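Local coordinates for protein MdcE (Pseudomonas aeruginosa, PDB 5VIP) that is the gamma subunit of a biotin-independent malonate decarboxylase, probably acting in the carboxyl-transfer chemistry of that enzyme complex, at residues G159-A163 / H164-A168; V276-L279 / L280-W284. One frame throughout, in Å; residues are numbered along the deposited sequence.

Contact 1: G159-A163 / H164-A168; sequences GAFLA and HGYQA
At the C-terminal end of helix 158-163, Phe161 on the last turn and Tyr166 in the loop that follows lie ring against ring. Their centroids are 4.1 Å apart and the planes differ by 21°, which defines an offset stack. The displacement is unequal for the two partners: Phe161 CE2 sits over the centre of the tyrosine ring, 3.4 Å above its plane, whereas Tyr166 CG lies above the rim of the phenylalanine ring. Tyr166 CB covers the same aromatic group as a CH-pi donor, 4.2 Å from the Phe161 centroid and nearly on the ring normal. With CG trans to the backbone N (chi1 -173°), the Phe161 ring leans forward, to the carbonyl side, toward residues 164-166, and His164 O approaches its edge in the ring plane, 3.5 Å from Phe161 CD1. Leu162 CD2 reaches Tyr166 CD1 at 3.8 Å, oblique to the tyrosine ring.

Backbone bonds accompany the stack. His164 N bonds to Ala160 O in the helical i to i+4 pattern, and His164 is the first residue to leave helical angles. Tyr166 N then returns over five residues to Phe161 O (3.0 Å, N-H...O angle 136°). Gly165, with positive phi, follows His164 and opens a type I turn ending at Ala168. The element lies between strand 155-157 and strand 170-174 of the mixed sheet, an arrangement consistent with a crotonase-like fold. A water receives a hydrogen bond from Gln167 NE2 and donates one to Leu162 O at 2.7 Å, joining the loop to this last-turn carbonyl. Beyond the segments, Tyr166 OH pairs with Tyr217 OH, and His164 is held by Ile110 O through NE2 and by Tyr138 OH through ND1.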
ATOM      1  N   GLY A 159       0.978   4.416  -6.103  1.00 18.94           N
ATOM      2  CA  GLY A 159      -0.051   3.516  -5.603  1.00 20.09           C
ATOM      3  C   GLY A 159      -0.314   2.321  -6.503  1.00 16.11           C
ATOM      4  O   GLY A 159      -0.769   1.267  -6.046  1.00 15.32           O
ATOM      5  N   ALA A 160      -0.045   2.484  -7.794  1.00 16.61           N
ATOM      6  CA  ALA A 160      -0.188   1.375  -8.727  1.00 16.65           C
ATOM      7  C   ALA A 160       0.783   0.260  -8.374  1.00 14.10           C
ATOM      8  O   ALA A 160       0.404  -0.920  -8.377  1.00 17.37           O
ATOM      9  CB  ALA A 160       0.030   1.852 -10.182  1.00 17.23           C
ATOM     10  N   PHE A 161       2.030   0.616  -8.064  1.00 12.55           N
ATOM     11  CA  PHE A 161       3.032  -0.382  -7.662  1.00 13.67           C
ATOM     12  C   PHE A 161       2.713  -0.983  -6.282  1.00 16.14           C
ATOM     13  O   PHE A 161       2.914  -2.180  -6.058  1.00 13.40           O
ATOM     14  CB  PHE A 161       4.445   0.240  -7.664  1.00 16.15           C
ATOM     15  CG  PHE A 161       5.567  -0.753  -7.413  1.00 15.49           C
ATOM     16  CD1 PHE A 161       5.421  -2.102  -7.722  1.00 17.66           C
ATOM     17  CD2 PHE A 161       6.766  -0.325  -6.862  1.00 15.89           C
ATOM     18  CE1 PHE A 161       6.450  -3.005  -7.487  1.00 16.35           C
ATOM     19  CE2 PHE A 161       7.808  -1.221  -6.632  1.00 19.62           C
ATOM     20  CZ  PHE A 161       7.644  -2.567  -6.939  1.00 16.57           C
ATOM     21  N   LEU A 162       2.222  -0.166  -5.352  1.00 15.05           N
ATOM     22  CA  LEU A 162       1.824  -0.710  -4.042  1.00 14.99           C
ATOM     23  C   LEU A 162       0.769  -1.808  -4.225  1.00 13.97           C
ATOM     24  O   LEU A 162       0.819  -2.861  -3.573  1.00 13.78           O
ATOM     25  CB  LEU A 162       1.287   0.400  -3.127  1.00 14.47           C
ATOM     26  CG  LEU A 162       2.338   1.381  -2.600  1.00 14.64           C
ATOM     27  CD1 LEU A 162       1.702   2.545  -1.848  1.00 15.97           C
ATOM     28  CD2 LEU A 162       3.338   0.657  -1.705  1.00 12.55           C
ATOM     29  N   ALA A 163      -0.162  -1.573  -5.149  1.00 11.57           N
ATOM     30  CA  ALA A 163      -1.273  -2.496  -5.385  1.00 13.80           C
ATOM     31  C   ALA A 163      -0.855  -3.707  -6.210  1.00 16.25           C
ATOM     32  O   ALA A 163      -1.409  -4.791  -6.057  1.00 14.45           O
ATOM     33  CB  ALA A 163      -2.425  -1.773  -6.084  1.00 14.40           C
ATOM     34  N   HIS A 164       0.115  -3.508  -7.096  1.00 14.29           N
ATOM     35  CA  HIS A 164       0.488  -4.545  -8.048  1.00 16.60           C
ATOM     36  C   HIS A 164       1.998  -4.699  -8.093  1.00 15.43           C
ATOM     37  O   HIS A 164       2.678  -4.030  -8.871  1.00 18.51           O
ATOM     38  CB  HIS A 164      -0.059  -4.203  -9.433  1.00 16.41           C
ATOM     39  CG  HIS A 164       0.276  -5.216 -10.481  1.00 17.39           C
ATOM     40  ND1 HIS A 164      -0.094  -6.541 -10.381  1.00 17.29           N
ATOM     41  CD2 HIS A 164       0.929  -5.093 -11.662  1.00 18.46           C
ATOM     42  CE1 HIS A 164       0.329  -7.195 -11.451  1.00 17.82           C
ATOM     43  NE2 HIS A 164       0.947  -6.339 -12.246  1.00 16.91           N
ATOM     44  N   GLY A 165       2.516  -5.544  -7.211  1.00 15.50           N
ATOM     45  CA  GLY A 165       3.924  -5.840  -7.188  1.00 16.11           C
ATOM     46  C   GLY A 165       4.614  -5.689  -5.849  1.00 15.72           C
ATOM     47  O   GLY A 165       5.466  -6.494  -5.527  1.00 16.37           O
ATOM     48  N   TYR A 166       4.273  -4.673  -5.056  1.00 14.00           N
ATOM     49  CA  TYR A 166       5.159  -4.342  -3.945  1.00 15.17           C
ATOM     50  C   TYR A 166       4.960  -5.272  -2.731  1.00 15.79           C
ATOM     51  O   TYR A 166       5.713  -5.190  -1.761  1.00 18.75           O
ATOM     52  CB  TYR A 166       4.971  -2.901  -3.472  1.00 13.80           C
ATOM     53  CG  TYR A 166       6.275  -2.141  -3.302  1.00 15.60           C
ATOM     54  CD1 TYR A 166       6.335  -0.771  -3.534  1.00 15.99           C
ATOM     55  CD2 TYR A 166       7.469  -2.813  -3.028  1.00 15.88           C
ATOM     56  CE1 TYR A 166       7.533  -0.074  -3.396  1.00 17.48           C
ATOM     57  CE2 TYR A 166       8.667  -2.121  -2.913  1.00 20.62           C
ATOM     58  CZ  TYR A 166       8.687  -0.755  -3.087  1.00 17.70           C
ATOM     59  OH  TYR A 166       9.884  -0.058  -2.984  1.00 21.54           O
ATOM     60  N   GLN A 167       3.978  -6.166  -2.767  1.00 14.35           N
ATOM     61  CA  GLN A 167       3.851  -7.152  -1.695  1.00 14.62           C
ATOM     62  C   GLN A 167       4.655  -8.431  -1.957  1.00 15.27           C
ATOM     63  O   GLN A 167       4.533  -9.400  -1.217  1.00 16.40           O
ATOM     64  CB  GLN A 167       2.381  -7.512  -1.470  1.00 17.18           C
ATOM     65  CG  GLN A 167       1.597  -6.446  -0.722  1.00 14.42           C
ATOM     66  CD  GLN A 167       2.212  -6.119   0.641  1.00 12.48           C
ATOM     67  OE1 GLN A 167       2.433  -7.006   1.458  1.00 13.48           O
ATOM     68  NE2 GLN A 167       2.494  -4.840   0.878  1.00 12.02           N
ATOM     69  N   ALA A 168       5.476  -8.436  -3.002  1.00 15.53           N
ATOM     70  CA  ALA A 168       6.171  -9.663  -3.420  1.00 18.29           C
ATOM     71  C   ALA A 168       7.191 -10.178  -2.392  1.00 20.04           C
ATOM     72  O   ALA A 168       7.833  -9.394  -1.688  1.00 18.22           O
ATOM     73  CB  ALA A 168       6.872  -9.429  -4.770  1.00 17.06           C
TER
HETATM   74  O   HOH W   1       2.040  -2.703  -1.115  1.00 16.07           O

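Contact 2: V276-L279 / L280-W284; sequences VRRL and LREQW
Arg278 and Glu282, one helical turn apart near the C-terminus of helix 271-283, are joined by a salt bridge, the one charge pair made between the two segments. Arg278 NH1 donates to Glu282 OE2 at 2.9 Å. The oxygen lies at the edge of the guanidinium, close to its plane, but the donor comes from above the carboxylate plane, and the two groups are turned 61° against each other. The N-H...O angle of 137° confirms that the bond is bent. The arginine is straight as far as CD and then turns at chi3 (54°), which brings the guanidinium back alongside the glutamate; the side chains run next to each other, pointing the same way. Both are solvent-exposed.

Apolar contact is looser. Val276 CG1 and Leu280 CD1 are 4.0 Å apart on the buried side of the helix, again one turn apart and pointing the same way. Leu279 CD2 crosses toward Glu282 OE1 at 3.7 Å, so the carboxylate has a methyl group at its second oxygen.

Backbone bonds are the regular i to i+4 ladder. Leu280 N to Val276 O measures 3.0 Å; Arg281 N to Arg277 O, Glu282 N to Arg278 O and Gln283 N to Leu279 O complete the series. Beside the last of these, Gln283 CG lies 3.2 Å from Leu279 O.

The centre of this contact is about 30 Å from that of the chain. Leu279 and Leu280 meet apolar side chains of another protein, Arg277 and Arg281 form salt bridges with acidic side chains of that chain, and the terminal carboxylate of Trp284 is met by basic ones; helix 271-283 is thus the C-terminal helix, peripheral to the six-stranded mixed sheet and packed on the partner protein.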
ATOM      1  N   VAL A 276      16.124   1.721  13.722  1.00 21.50           N
ATOM      2  CA  VAL A 276      14.781   1.980  14.217  1.00 20.11           C
ATOM      3  C   VAL A 276      14.185   0.700  14.775  1.00 20.93           C
ATOM      4  O   VAL A 276      13.721   0.678  15.904  1.00 17.82           O
ATOM      5  CB  VAL A 276      13.870   2.563  13.120  1.00 21.97           C
ATOM      6  CG1 VAL A 276      12.387   2.434  13.522  1.00 17.66           C
ATOM      7  CG2 VAL A 276      14.247   4.015  12.829  1.00 18.41           C
ATOM      8  N   ARG A 277      14.232  -0.378  14.002  1.00 19.14           N
ATOM      9  CA  ARG A 277      13.636  -1.634  14.439  1.00 22.30           C
ATOM     10  C   ARG A 277      14.350  -2.220  15.653  1.00 21.74           C
ATOM     11  O   ARG A 277      13.708  -2.798  16.534  1.00 17.96           O
ATOM     12  CB  ARG A 277      13.614  -2.645  13.285  1.00 23.04           C
ATOM     13  CG  ARG A 277      12.552  -2.328  12.236  1.00 19.04           C
ATOM     14  CD  ARG A 277      12.440  -3.433  11.191  1.00 25.82           C
ATOM     15  NE  ARG A 277      11.245  -3.276  10.356  1.00 22.24           N
ATOM     16  CZ  ARG A 277      11.159  -2.453   9.314  1.00 25.05           C
ATOM     17  NH1 ARG A 277      12.204  -1.706   8.957  1.00 25.46           N
ATOM     18  NH2 ARG A 277      10.027  -2.373   8.624  1.00 20.33           N
ATOM     19  N   ARG A 278      15.670  -2.061  15.716  1.00 18.78           N
ATOM     20  CA  ARG A 278      16.404  -2.526  16.897  1.00 22.51           C
ATOM     21  C   ARG A 278      15.995  -1.737  18.156  1.00 19.64           C
ATOM     22  O   ARG A 278      15.768  -2.314  19.215  1.00 21.23           O
ATOM     23  CB  ARG A 278      17.921  -2.423  16.662  1.00 25.78           C
ATOM     24  CG  ARG A 278      18.771  -2.962  17.818  1.00 32.97           C
ATOM     25  CD  ARG A 278      20.280  -2.886  17.526  1.00 37.95           C
ATOM     26  NE  ARG A 278      20.730  -1.544  17.148  1.00 42.80           N
ATOM     27  CZ  ARG A 278      20.961  -0.556  18.013  1.00 42.19           C
ATOM     28  NH1 ARG A 278      20.780  -0.753  19.314  1.00 40.86           N
ATOM     29  NH2 ARG A 278      21.372   0.631  17.579  1.00 41.43           N
ATOM     30  N   LEU A 279      15.892  -0.418  18.039  1.00 17.38           N
ATOM     31  CA  LEU A 279      15.501   0.404  19.187  1.00 19.37           C
ATOM     32  C   LEU A 279      14.075   0.089  19.659  1.00 21.33           C
ATOM     33  O   LEU A 279      13.828  -0.020  20.860  1.00 18.40           O
ATOM     34  CB  LEU A 279      15.628   1.883  18.851  1.00 19.71           C
ATOM     35  CG  LEU A 279      17.065   2.353  18.615  1.00 23.54           C
ATOM     36  CD1 LEU A 279      17.098   3.801  18.152  1.00 24.08           C
ATOM     37  CD2 LEU A 279      17.890   2.160  19.889  1.00 25.49           C
ATOM     38  N   LEU A 280      13.141  -0.062  18.718  1.00 19.50           N
ATOM     39  CA  LEU A 280      11.768  -0.431  19.076  1.00 20.38           C
ATOM     40  C   LEU A 280      11.719  -1.716  19.887  1.00 19.84           C
ATOM     41  O   LEU A 280      11.007  -1.799  20.878  1.00 19.23           O
ATOM     42  CB  LEU A 280      10.903  -0.599  17.822  1.00 17.84           C
ATOM     43  CG  LEU A 280      10.460   0.668  17.101  1.00 23.09           C
ATOM     44  CD1 LEU A 280       9.815   0.295  15.788  1.00 19.02           C
ATOM     45  CD2 LEU A 280       9.491   1.443  17.973  1.00 21.90           C
ATOM     46  N   ARG A 281      12.474  -2.723  19.460  1.00 15.82           N
ATOM     47  CA  ARG A 281      12.484  -3.996  20.159  1.00 20.93           C
ATOM     48  C   ARG A 281      13.063  -3.883  21.575  1.00 19.79           C
ATOM     49  O   ARG A 281      12.539  -4.487  22.517  1.00 22.46           O
ATOM     50  CB  ARG A 281      13.274  -5.030  19.363  1.00 19.60           C
ATOM     51  CG  ARG A 281      13.173  -6.425  19.928  1.00 23.31           C
ATOM     52  CD  ARG A 281      13.909  -7.422  19.035  1.00 26.10           C
ATOM     53  NE  ARG A 281      13.226  -7.653  17.763  1.00 32.19           N
ATOM     54  CZ  ARG A 281      12.172  -8.455  17.616  1.00 32.14           C
ATOM     55  NH1 ARG A 281      11.669  -9.093  18.662  1.00 26.76           N
ATOM     56  NH2 ARG A 281      11.615  -8.615  16.423  1.00 33.10           N
ATOM     57  N   GLU A 282      14.148  -3.124  21.702  1.00 20.29           N
ATOM     58  CA  GLU A 282      14.777  -2.858  22.997  1.00 19.75           C
ATOM     59  C   GLU A 282      13.816  -2.141  23.934  1.00 19.11           C
ATOM     60  O   GLU A 282      13.776  -2.413  25.133  1.00 21.84           O
ATOM     61  CB  GLU A 282      16.050  -2.011  22.817  1.00 23.13           C
ATOM     62  CG  GLU A 282      17.210  -2.755  22.145  1.00 27.15           C
ATOM     63  CD  GLU A 282      18.429  -1.881  21.890  1.00 33.33           C
ATOM     64  OE1 GLU A 282      18.392  -0.673  22.215  1.00 31.92           O
ATOM     65  OE2 GLU A 282      19.429  -2.408  21.346  1.00 39.48           O
ATOM     66  N   GLN A 283      13.038  -1.216  23.390  1.00 18.31           N
ATOM     67  CA  GLN A 283      12.215  -0.361  24.240  1.00 19.35           C
ATOM     68  C   GLN A 283      10.755  -0.813  24.387  1.00 19.06           C
ATOM     69  O   GLN A 283      10.006  -0.235  25.176  1.00 18.94           O
ATOM     70  CB  GLN A 283      12.251   1.059  23.703  1.00 18.85           C
ATOM     71  CG  GLN A 283      13.651   1.631  23.631  1.00 18.76           C
ATOM     72  CD  GLN A 283      13.669   3.009  23.041  1.00 19.31           C
ATOM     73  OE1 GLN A 283      12.653   3.701  23.048  1.00 19.30           O
ATOM     74  NE2 GLN A 283      14.826   3.427  22.517  1.00 19.44           N
ATOM     75  N   TRP A 284      10.367  -1.835  23.632  1.00 16.92           N
ATOM     76  CA  TRP A 284       8.973  -2.298  23.559  1.00 19.46           C
ATOM     77  C   TRP A 284       8.318  -2.566  24.915  1.00 26.81           C
ATOM     78  O   TRP A 284       8.899  -3.208  25.797  1.00 22.62           O
ATOM     79  CB  TRP A 284       8.901  -3.580  22.733  1.00 21.17           C
ATOM     80  CG  TRP A 284       7.513  -3.963  22.302  1.00 20.43           C
ATOM     81  CD1 TRP A 284       6.778  -5.026  22.743  1.00 18.62           C
ATOM     82  CD2 TRP A 284       6.710  -3.297  21.320  1.00 18.87           C
ATOM     83  NE1 TRP A 284       5.562  -5.056  22.100  1.00 21.69           N
ATOM     84  CE2 TRP A 284       5.494  -4.007  21.224  1.00 17.51           C
ATOM     85  CE3 TRP A 284       6.897  -2.165  20.519  1.00 17.21           C
ATOM     86  CZ2 TRP A 284       4.469  -3.629  20.346  1.00 16.97           C
ATOM     87  CZ3 TRP A 284       5.874  -1.790  19.641  1.00 19.60           C
ATOM     88  CH2 TRP A 284       4.680  -2.521  19.568  1.00 15.21           C
ATOM     89  OXT TRP A 284       7.171  -2.176  25.146  1.00 24.51           O
TER

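How the contacts relate
Contact 1 and contact 2 follow one another along the chain, and their centres are about 27 Å apart; their nearest atoms remain about 11 Å from each other, so neither touches the other. Contact 1 is central, about 5 Å between its centre and that of the chain, and all its touching residues are buried. Contact 2, on the terminal helix, is peripheral and only partly buried. What they share is proximity to the chain of another protein, which comes within reach of four residues of 159-168 and seven of 276-284, so the partner borders both the interior loop and the outlying helix.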